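Local coordinates for tudor domain-containing protein 1 (Mus musculus, PDB 4B9W) that scaffolds piRNA biogenesis in the male germline, its Tudor domains binding arginine-methylated Piwi proteins so that transposable elements are repressed, at residues A[82-87]-A[99-104]. Numbering follows the deposited sequence.
Sequences WYRALV and HFVDYG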
loop_
_atom_site.group_PDB
_atom_site.type_symbol
_atom_site.label_atom_id
_atom_site.label_comp_id
_atom_site.label_asym_id
_atom_site.label_seq_id
_atom_site.Cartn_x
_atom_site.Cartn_y
_atom_site.Cartn_z
ATOM N N TRP A 82 14.935 -15.713 -9.474
ATOM C CA TRP A 82 13.608 -15.350 -9.976
ATOM C C TRP A 82 12.478 -15.942 -9.140
ATOM O O TRP A 82 12.567 -17.063 -8.639
ATOM C CB TRP A 82 13.503 -15.747 -11.426
ATOM C CG TRP A 82 14.477 -14.973 -12.285
ATOM C CD1 TRP A 82 15.864 -15.141 -12.384
ATOM C CD2 TRP A 82 14.169 -13.851 -13.184
ATOM N NE1 TRP A 82 16.410 -14.236 -13.250
ATOM C CE2 TRP A 82 15.455 -13.431 -13.769
ATOM C CE3 TRP A 82 13.013 -13.162 -13.524
ATOM C CZ2 TRP A 82 15.540 -12.393 -14.682
ATOM C CZ3 TRP A 82 13.111 -12.115 -14.451
ATOM C CH2 TRP A 82 14.342 -11.751 -15.023
ATOM N N TYR A 83 11.408 -15.183 -8.938
ATOM C CA TYR A 83 10.249 -15.727 -8.248
ATOM C C TYR A 83 8.961 -15.278 -8.925
ATOM O O TYR A 83 8.969 -14.393 -9.774
ATOM C CB TYR A 83 10.246 -15.275 -6.788
ATOM C CG TYR A 83 11.441 -15.766 -6.003
ATOM C CD1 TYR A 83 11.438 -17.024 -5.433
ATOM C CD2 TYR A 83 12.581 -14.967 -5.853
ATOM C CE1 TYR A 83 12.524 -17.495 -4.725
ATOM C CE2 TYR A 83 13.681 -15.422 -5.133
ATOM C CZ TYR A 83 13.638 -16.686 -4.565
ATOM O OH TYR A 83 14.710 -17.169 -3.853
ATOM N N ARG A 84 7.858 -15.890 -8.511
ATOM C CA ARG A 84 6.536 -15.517 -8.981
ATOM C C ARG A 84 6.147 -14.166 -8.403
ATOM O O ARG A 84 6.495 -13.846 -7.266
ATOM C CB ARG A 84 5.514 -16.569 -8.591
ATOM C CG ARG A 84 5.816 -17.950 -9.176
ATOM C CD ARG A 84 4.619 -18.854 -9.109
ATOM N NE ARG A 84 4.279 -19.262 -7.742
ATOM C CZ ARG A 84 3.238 -20.028 -7.437
ATOM N NH1 ARG A 84 2.427 -20.465 -8.391
ATOM N NH2 ARG A 84 2.986 -20.346 -6.167
ATOM N N ALA A 85 5.448 -13.374 -9.205
ATOM C CA ALA A 85 5.073 -12.037 -8.801
ATOM C C ALA A 85 3.820 -11.558 -9.547
ATOM O O ALA A 85 3.435 -12.124 -10.572
ATOM C CB ALA A 85 6.238 -11.102 -9.049
ATOM N N LEU A 86 3.167 -10.537 -8.970
ATOM C CA LEU A 86 2.110 -9.773 -9.592
ATOM C C LEU A 86 2.554 -8.315 -9.704
ATOM O O LEU A 86 3.143 -7.746 -8.765
ATOM C CB LEU A 86 0.809 -9.837 -8.761
ATOM C CG LEU A 86 -0.040 -11.103 -8.749
ATOM C CD1 LEU A 86 -1.072 -11.023 -7.611
ATOM C CD2 LEU A 86 -0.729 -11.353 -10.096
ATOM N N VAL A 87 2.253 -7.701 -10.848
ATOM C CA VAL A 87 2.493 -6.279 -11.038
ATOM C C VAL A 87 1.590 -5.475 -10.081
ATOM O O VAL A 87 0.355 -5.571 -10.124
ATOM C CB VAL A 87 2.271 -5.881 -12.511
ATOM C CG1 VAL A 87 2.373 -4.372 -12.707
ATOM C CG2 VAL A 87 3.270 -6.612 -13.400
ATOM N N HIS A 99 4.744 -7.462 -6.435
ATOM C CA HIS A 99 4.433 -8.222 -5.238
ATOM C C HIS A 99 4.873 -9.640 -5.400
ATOM O O HIS A 99 4.327 -10.381 -6.217
ATOM C CB HIS A 99 2.930 -8.205 -4.980
ATOM C CG HIS A 99 2.546 -8.905 -3.713
ATOM N ND1 HIS A 99 2.462 -8.257 -2.526
ATOM C CD2 HIS A 99 2.297 -10.242 -3.456
ATOM C CE1 HIS A 99 2.134 -9.156 -1.565
ATOM N NE2 HIS A 99 2.039 -10.370 -2.150
ATOM N N PHE A 100 5.884 -10.047 -4.640
ATOM C CA PHE A 100 6.328 -11.443 -4.677
ATOM C C PHE A 100 5.316 -12.346 -3.952
ATOM O O PHE A 100 5.243 -12.346 -2.732
ATOM C CB PHE A 100 7.757 -11.549 -4.090
ATOM C CG PHE A 100 8.804 -10.991 -5.008
ATOM C CD1 PHE A 100 9.213 -11.718 -6.111
ATOM C CD2 PHE A 100 9.366 -9.739 -4.790
ATOM C CE1 PHE A 100 10.161 -11.211 -6.993
ATOM C CE2 PHE A 100 10.310 -9.224 -5.659
ATOM C CZ PHE A 100 10.713 -9.964 -6.762
ATOM N N VAL A 101 4.527 -13.099 -4.730
ATOM C CA VAL A 101 3.290 -13.743 -4.251
ATOM C C VAL A 101 3.484 -14.924 -3.296
ATOM O O VAL A 101 2.577 -15.274 -2.534
ATOM C CB VAL A 101 2.396 -14.218 -5.421
ATOM C CG1 VAL A 101 1.900 -13.040 -6.245
ATOM C CG2 VAL A 101 3.118 -15.211 -6.312
ATOM N N ASP A 102 4.657 -15.536 -3.334
ATOM C CA ASP A 102 4.953 -16.631 -2.414
ATOM C C ASP A 102 5.666 -16.199 -1.126
ATOM O O ASP A 102 6.006 -17.062 -0.317
ATOM C CB ASP A 102 5.785 -17.685 -3.135
ATOM C CG ASP A 102 5.021 -18.351 -4.261
ATOM O OD1 ASP A 102 3.916 -18.894 -4.014
ATOM O OD2 ASP A 102 5.563 -18.373 -5.377
ATOM N N TYR A 103 5.881 -14.888 -0.927
ATOM C CA TYR A 103 6.633 -14.382 0.259
ATOM C C TYR A 103 6.008 -13.133 0.904
ATOM O O TYR A 103 6.036 -13.001 2.117
ATOM C CB TYR A 103 8.128 -14.131 -0.093
ATOM C CG TYR A 103 8.806 -15.388 -0.644
ATOM C CD1 TYR A 103 8.740 -15.685 -2.002
ATOM C CD2 TYR A 103 9.465 -16.286 0.196
ATOM C CE1 TYR A 103 9.302 -16.839 -2.515
ATOM C CE2 TYR A 103 10.061 -17.427 -0.304
ATOM C CZ TYR A 103 9.956 -17.711 -1.673
ATOM O OH TYR A 103 10.510 -18.859 -2.214
ATOM N N GLY A 104 5.476 -12.217 0.095
ATOM C CA GLY A 104 4.718 -11.083 0.597
ATOM C C GLY A 104 5.428 -9.749 0.546
ATOM O O GLY A 104 4.840 -8.735 0.921
HETATM O O HOH W 1 7.997 -17.861 -6.304
HETATM O O HOH W 2 7.232 -15.214 -5.050
#
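R84 and D102 show how a buried salt bridge ties one strand of a Tudor hairpin to the loop that leaves its partner, past the last paired residues. L86 and H99 form an antiparallel hydrogen-bonded pair, with H99 N to L86 O at 2.8 Å; beyond it, V101 N still reaches R84 O, in a longer bond. From there the side chain of R84 takes over. Its CB packs on CG2 of V101, 3.6 Å away, and CG and CD run on past OD2 of D102. A bend at chi3 (-70°) then turns the guanidinium so that it meets the carboxylate side-on, the two planes only 20° apart. R84 NE gives a nearly straight bond of 2.8 Å to D102 OD2, and R84 NH2 reaches D102 OD1 at the same distance, each oxygen using its syn lone pair. NH1, at the far tip, bonds to the carbonyls of F121 and L124. Two waters also link R84 and D102, one between R84 N and D102 OD2, the other between R84 O and D102 N. Farther along, the edge of Y103 is turned toward the face of Y83, centroids 5.2 Å apart; with F100 these rings pack on the dimethylarginine of the bound MILI peptide, consistent with the aromatic cage of this third, extended Tudor domain. Strand 71-76 flanks 82-87 in the sheet, strand 106-109 borders 96-100, and helix 41-57 touches Y83, R84 and D102.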